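Local coordinates for protein sortase, SrtB family (Streptococcus pneumoniae PCS8235, PDB 4Y4Q) that probably acts as a cysteine transpeptidase of the sortase B family, joining cell-surface pilin proteins during formation of the pneumococcal Type II pilus, at residues 181-186 with 230-235; 152-157 with 208-213. All coordinates share one frame; numbering follows the deposited sequence.

In the fold
Both contacts belong to the single sortase domain and rest on the same mixed, curled beta sheet, with centres about 18 Å apart and nearest atoms about 8 Å apart, so they do not touch. Along the chain their segments alternate: 152-157, then 181-186, then 208-213, then 230-235. Strand 163-176 relates them, pairing with strand 231-240 of contact 1 and, for contact 2, with strands 155-160 and 206-207. In contact 1 the loop that leads into helix 190-202 packs on strand 231-240; contact 2 joins, at the surface, the start of strand 155-160 to the loop between strands 206-207 and 218-225, both within the sortase fold.

Contact 1: residues 181-186 with 230-235; sequences NIYDPG and NGRHIV
Tyr183 reaches from its loop to Arg232 and Ile234 on strand 231-240, meeting them with the outer half of its ring and its hydroxyl. CB leaves a backbone folded into an inverse gamma turn centred on Tyr183 and closed by a weak bond from Asp184 N to Ile182 O (3.1 Å). With CG anti to the carbonyl carbon (chi1 -67°), the ring is directed at the strand. CE1 only grazes the methyl Ile234 CD1 (4.2 Å), whereas CZ packs closer to that CD1 (3.7 Å), which approaches the ring obliquely. At the tip, OH lies 3.4 Å from Ile234 CD1 and 3.3 Å from Arg232 CB, so carbon atoms of both residues flank a hydroxyl that is satisfied by its hydrogen bond with Ser222 OG. Ile234 CD1 is shared: it also meets Ile182 CG2 at 3.8 Å, the two side chains running alongside one another but pointing opposite ways. Arg232 gives the hydroxyl only its aliphatic base; its chain bends at chi2 (-69°) and turns the guanidinium back, where NH1 donates to Gly231 O (3.1 Å) from above the carbonyl plane. Tyr183 is thus held by apolar packing on strand 231-240 and by its hydroxyl bond to strand 218-225. Ile182 also packs on His199 and Leu200 of helix 190-202, and its carbonyl oxygen is bonded to Tyr196 OH; Asp184 O accepts from Asn124 ND2 of strand 124-129. Ile234 also touches Leu173 of strand 163-176 and Leu220 of strand 218-225. In sortases, strands equivalent to 218-225 and 231-240 carry active-site residues.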
loop_
_atom_site.group_PDB
_atom_site.type_symbol
_atom_site.label_atom_id
_atom_site.label_comp_id
_atom_site.label_asym_id
_atom_site.label_seq_id
_atom_site.Cartn_x
_atom_site.Cartn_y
_atom_site.Cartn_z
ATOM N N ASN A 181 6.156 5.104 14.416
ATOM C CA ASN A 181 6.388 3.668 14.582
ATOM C C ASN A 181 5.971 2.897 13.331
ATOM O O ASN A 181 6.517 1.837 13.047
ATOM C CB ASN A 181 5.588 3.120 15.771
ATOM C CG ASN A 181 6.120 3.590 17.099
ATOM O OD1 ASN A 181 7.303 3.423 17.396
ATOM N ND2 ASN A 181 5.252 4.197 17.904
ATOM N N ILE A 182 4.986 3.430 12.606
ATOM C CA ILE A 182 4.413 2.752 11.440
ATOM C C ILE A 182 4.930 3.346 10.131
ATOM O O ILE A 182 5.269 2.627 9.182
ATOM C CB ILE A 182 2.894 2.912 11.430
ATOM C CG1 ILE A 182 2.290 2.359 12.726
ATOM C CG2 ILE A 182 2.284 2.330 10.120
ATOM C CD1 ILE A 182 2.461 0.880 12.912
ATOM N N TYR A 183 4.951 4.672 10.080
ATOM C CA TYR A 183 5.381 5.407 8.899
ATOM C C TYR A 183 6.887 5.649 8.948
ATOM O O TYR A 183 7.334 6.793 9.043
ATOM C CB TYR A 183 4.634 6.747 8.815
ATOM C CG TYR A 183 3.141 6.602 8.564
ATOM C CD1 TYR A 183 2.654 6.334 7.289
ATOM C CD2 TYR A 183 2.221 6.719 9.611
ATOM C CE1 TYR A 183 1.282 6.192 7.058
ATOM C CE2 TYR A 183 0.864 6.582 9.392
ATOM C CZ TYR A 183 0.403 6.316 8.109
ATOM O OH TYR A 183 -0.948 6.181 7.876
ATOM N N ASP A 184 7.652 4.562 8.882
ATOM C CA ASP A 184 9.122 4.607 8.827
ATOM C C ASP A 184 9.519 3.696 7.677
ATOM O O ASP A 184 9.743 2.499 7.871
ATOM C CB ASP A 184 9.702 4.064 10.130
ATOM C CG ASP A 184 11.212 4.214 10.223
ATOM O OD1 ASP A 184 11.883 4.471 9.199
ATOM O OD2 ASP A 184 11.730 4.074 11.347
ATOM N N PRO A 185 9.581 4.252 6.462
ATOM C CA PRO A 185 9.749 3.403 5.280
ATOM C C PRO A 185 11.205 2.982 5.105
ATOM O O PRO A 185 12.113 3.684 5.558
ATOM C CB PRO A 185 9.334 4.335 4.134
ATOM C CG PRO A 185 9.815 5.721 4.622
ATOM C CD PRO A 185 9.601 5.693 6.137
ATOM N N GLY A 186 11.418 1.838 4.460
ATOM C CA GLY A 186 12.755 1.427 4.066
ATOM C C GLY A 186 13.656 0.988 5.204
ATOM O O GLY A 186 14.861 1.230 5.187
ATOM N N ASN A 230 -6.753 13.618 11.722
ATOM C CA ASN A 230 -5.457 13.064 11.576
ATOM C C ASN A 230 -5.418 11.548 11.601
ATOM O O ASN A 230 -4.370 10.974 11.626
ATOM C CB ASN A 230 -4.514 13.670 12.581
ATOM C CG ASN A 230 -3.252 14.126 11.940
ATOM O OD1 ASN A 230 -2.179 13.787 12.376
ATOM N ND2 ASN A 230 -3.381 14.848 10.858
ATOM N N GLY A 231 -6.575 10.914 11.551
ATOM C CA GLY A 231 -6.666 9.477 11.426
ATOM C C GLY A 231 -6.377 8.969 10.031
ATOM O O GLY A 231 -6.692 9.621 9.064
ATOM N N ARG A 232 -5.778 7.794 9.947
ATOM C CA ARG A 232 -5.512 7.138 8.678
ATOM C C ARG A 232 -5.911 5.654 8.668
ATOM O O ARG A 232 -5.903 5.007 9.680
ATOM C CB ARG A 232 -4.034 7.242 8.321
ATOM C CG ARG A 232 -3.483 8.630 8.166
ATOM C CD ARG A 232 -4.006 9.360 6.963
ATOM N NE ARG A 232 -3.363 10.648 6.762
ATOM C CZ ARG A 232 -3.772 11.801 7.270
ATOM N NH1 ARG A 232 -4.825 11.860 8.047
ATOM N NH2 ARG A 232 -3.115 12.899 6.997
ATOM N N HIS A 233 -6.212 5.135 7.486
ATOM C CA HIS A 233 -6.516 3.714 7.312
ATOM C C HIS A 233 -5.368 3.068 6.549
ATOM O O HIS A 233 -4.886 3.648 5.572
ATOM C CB HIS A 233 -7.763 3.546 6.442
ATOM C CG HIS A 233 -9.052 3.838 7.139
ATOM N ND1 HIS A 233 -9.445 3.185 8.288
ATOM C CD2 HIS A 233 -10.062 4.679 6.818
ATOM C CE1 HIS A 233 -10.637 3.622 8.652
ATOM N NE2 HIS A 233 -11.033 4.527 7.777
ATOM N N ILE A 234 -4.939 1.872 6.962
ATOM C CA ILE A 234 -3.880 1.168 6.247
ATOM C C ILE A 234 -4.230 -0.298 5.997
ATOM O O ILE A 234 -4.713 -0.983 6.909
ATOM C CB ILE A 234 -2.550 1.234 7.032
ATOM C CG1 ILE A 234 -2.082 2.686 7.207
ATOM C CG2 ILE A 234 -1.458 0.393 6.353
ATOM C CD1 ILE A 234 -0.911 2.824 8.158
ATOM N N VAL A 235 -4.023 -0.781 4.767
ATOM C CA VAL A 235 -3.980 -2.229 4.544
ATOM C C VAL A 235 -2.551 -2.619 4.223
ATOM O O VAL A 235 -1.837 -1.874 3.555
ATOM C CB VAL A 235 -4.961 -2.776 3.445
ATOM C CG1 VAL A 235 -6.388 -2.576 3.854
ATOM C CG2 VAL A 235 -4.701 -2.156 2.100
#

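Contact 2: residues 152-157 with 208-213; sequences QHRYGS and RDISLS
Arg208 and Arg154 bury most of the surface here, each laying its guanidinium against the aliphatic chain of the other. Arg154 runs extended from CG to NE, with CG anti to the backbone N (chi1 178°), and so presents a straight row of methylenes. Over these lies the Arg208 guanidinium, its face centred on Arg154 CG, which sits 3.7 Å from the plane. The closest approach is Arg154 CD to Arg208 NE (3.6 Å). Arg208 reaches this place by a bend at chi3 (57°), which folds its end across the other arginine. The exchange is mutual but less symmetric: Arg208 CD lies over one face of the Arg154 guanidinium, near its rim, while Tyr155 OH sits over the opposite face, also toward the rim. The Tyr155 ring also backs Arg154 CG, which lies 3.8 Å above the ring centre, so this methylene is sandwiched between an aromatic face and a guanidinium. Ile210 adds a lesser touch, its CG2 lying 4.3 Å from Arg154 NH2. No hydrogen bond joins the segments; Arg208 NH1 stays 4.0 Å from His153 O. The two guanidinium planes are 19° apart yet offset, which leaves Arg154 NE and Arg208 NE at 4.1 Å. Both groups have acceptors elsewhere. Arg154 NH2 forms a salt bridge with Glu168 on strand 163-176, whereas Arg208 donates to backbone carbonyls, from NH1 to Ile169 O of that strand and from NH2 to Phe150 O in the last turn of helix 147-152, where the helix end should favour a positive group. The like charges can therefore probably lie this close because methylene packing separates their centres and nearby acceptors offset the repulsion.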
loop_
_atom_site.group_PDB
_atom_site.type_symbol
_atom_site.label_atom_id
_atom_site.label_comp_id
_atom_site.label_asym_id
_atom_site.label_seq_id
_atom_site.Cartn_x
_atom_site.Cartn_y
_atom_site.Cartn_z
ATOM N N GLN A 152 -12.782 -11.534 2.876
ATOM C CA GLN A 152 -13.091 -11.943 1.515
ATOM C C GLN A 152 -12.235 -11.297 0.418
ATOM O O GLN A 152 -12.307 -11.718 -0.734
ATOM C CB GLN A 152 -14.585 -11.736 1.231
ATOM C CG GLN A 152 -15.496 -12.510 2.189
ATOM C CD GLN A 152 -16.708 -13.105 1.494
ATOM O OE1 GLN A 152 -17.364 -12.442 0.692
ATOM N NE2 GLN A 152 -17.000 -14.368 1.790
ATOM N N HIS A 153 -11.565 -10.212 0.769
ATOM C CA HIS A 153 -10.616 -9.616 -0.129
ATOM C C HIS A 153 -9.290 -9.991 0.473
ATOM O O HIS A 153 -8.877 -9.444 1.495
ATOM C CB HIS A 153 -10.777 -8.096 -0.159
ATOM C CG HIS A 153 -12.137 -7.642 -0.588
ATOM N ND1 HIS A 153 -13.184 -7.488 0.296
ATOM C CD2 HIS A 153 -12.622 -7.307 -1.807
ATOM C CE1 HIS A 153 -14.254 -7.079 -0.361
ATOM N NE2 HIS A 153 -13.940 -6.962 -1.638
ATOM N N ARG A 154 -8.613 -10.929 -0.170
ATOM C CA ARG A 154 -7.287 -11.308 0.276
ATOM C C ARG A 154 -6.210 -11.014 -0.765
ATOM O O ARG A 154 -5.088 -10.670 -0.418
ATOM C CB ARG A 154 -7.296 -12.802 0.628
ATOM C CG ARG A 154 -5.958 -13.374 1.073
ATOM C CD ARG A 154 -6.171 -14.732 1.705
ATOM N NE ARG A 154 -4.949 -15.513 1.867
ATOM C CZ ARG A 154 -4.893 -16.656 2.549
ATOM N NH1 ARG A 154 -5.984 -17.128 3.140
ATOM N NH2 ARG A 154 -3.755 -17.325 2.644
ATOM N N TYR A 155 -6.551 -11.152 -2.039
ATOM C CA TYR A 155 -5.533 -11.126 -3.084
ATOM C C TYR A 155 -5.635 -9.921 -4.013
ATOM O O TYR A 155 -6.683 -9.260 -4.126
ATOM C CB TYR A 155 -5.557 -12.427 -3.909
ATOM C CG TYR A 155 -5.341 -13.696 -3.102
ATOM C CD1 TYR A 155 -4.066 -14.093 -2.706
ATOM C CD2 TYR A 155 -6.413 -14.508 -2.752
ATOM C CE1 TYR A 155 -3.871 -15.258 -1.976
ATOM C CE2 TYR A 155 -6.227 -15.672 -2.026
ATOM C CZ TYR A 155 -4.958 -16.039 -1.634
ATOM O OH TYR A 155 -4.778 -17.204 -0.914
ATOM N N GLY A 156 -4.520 -9.653 -4.683
ATOM C CA GLY A 156 -4.429 -8.577 -5.648
ATOM C C GLY A 156 -3.173 -8.779 -6.474
ATOM O O GLY A 156 -2.525 -9.831 -6.396
ATOM N N SER A 157 -2.822 -7.786 -7.278
ATOM C CA SER A 157 -1.599 -7.884 -8.054
ATOM C C SER A 157 -0.968 -6.516 -8.103
ATOM O O SER A 157 -1.619 -5.494 -7.812
ATOM C CB SER A 157 -1.894 -8.347 -9.462
ATOM O OG SER A 157 -2.728 -7.398 -10.084
ATOM N N ARG A 208 -4.463 -11.687 9.220
ATOM C CA ARG A 208 -4.492 -13.135 9.002
ATOM C C ARG A 208 -3.082 -13.660 9.178
ATOM O O ARG A 208 -2.120 -12.962 8.882
ATOM C CB ARG A 208 -5.032 -13.503 7.609
ATOM C CG ARG A 208 -4.406 -12.731 6.448
ATOM C CD ARG A 208 -4.876 -13.277 5.085
ATOM N NE ARG A 208 -6.332 -13.240 4.956
ATOM C CZ ARG A 208 -7.015 -12.203 4.482
ATOM N NH1 ARG A 208 -6.366 -11.124 4.070
ATOM N NH2 ARG A 208 -8.348 -12.252 4.412
ATOM N N ASP A 209 -2.959 -14.885 9.662
ATOM C CA ASP A 209 -1.647 -15.482 9.848
ATOM C C ASP A 209 -1.084 -15.956 8.506
ATOM O O ASP A 209 -1.614 -16.890 7.912
ATOM C CB ASP A 209 -1.750 -16.656 10.824
ATOM C CG ASP A 209 -0.417 -17.012 11.450
ATOM O OD1 ASP A 209 0.597 -17.046 10.717
ATOM O OD2 ASP A 209 -0.380 -17.247 12.678
ATOM N N ILE A 210 -0.037 -15.298 8.008
ATOM C CA ILE A 210 0.717 -15.834 6.864
ATOM C C ILE A 210 2.227 -15.840 7.111
ATOM O O ILE A 210 2.708 -15.296 8.113
ATOM C CB ILE A 210 0.405 -15.118 5.523
ATOM C CG1 ILE A 210 1.008 -13.713 5.476
ATOM C CG2 ILE A 210 -1.103 -15.078 5.250
ATOM C CD1 ILE A 210 0.795 -13.036 4.113
ATOM N N SER A 211 2.967 -16.459 6.195
ATOM C CA SER A 211 4.411 -16.638 6.366
ATOM C C SER A 211 5.154 -15.325 6.139
ATOM O O SER A 211 5.235 -14.842 5.006
ATOM C CB SER A 211 4.931 -17.715 5.413
ATOM O OG SER A 211 6.309 -17.962 5.625
ATOM N N LEU A 212 5.695 -14.759 7.216
ATOM C CA LEU A 212 6.293 -13.427 7.157
ATOM C C LEU A 212 7.671 -13.346 7.795
ATOM O O LEU A 212 7.860 -13.686 8.970
ATOM C CB LEU A 212 5.377 -12.396 7.810
ATOM C CG LEU A 212 4.508 -11.628 6.824
ATOM C CD1 LEU A 212 3.768 -10.510 7.539
ATOM C CD2 LEU A 212 5.385 -11.091 5.707
ATOM N N SER A 213 8.628 -12.862 7.012
ATOM C CA SER A 213 9.999 -12.715 7.482
ATOM C C SER A 213 10.639 -11.452 6.890
ATOM O O SER A 213 10.146 -10.906 5.897
ATOM C CB SER A 213 10.817 -13.964 7.125
ATOM O OG SER A 213 10.836 -14.181 5.726
#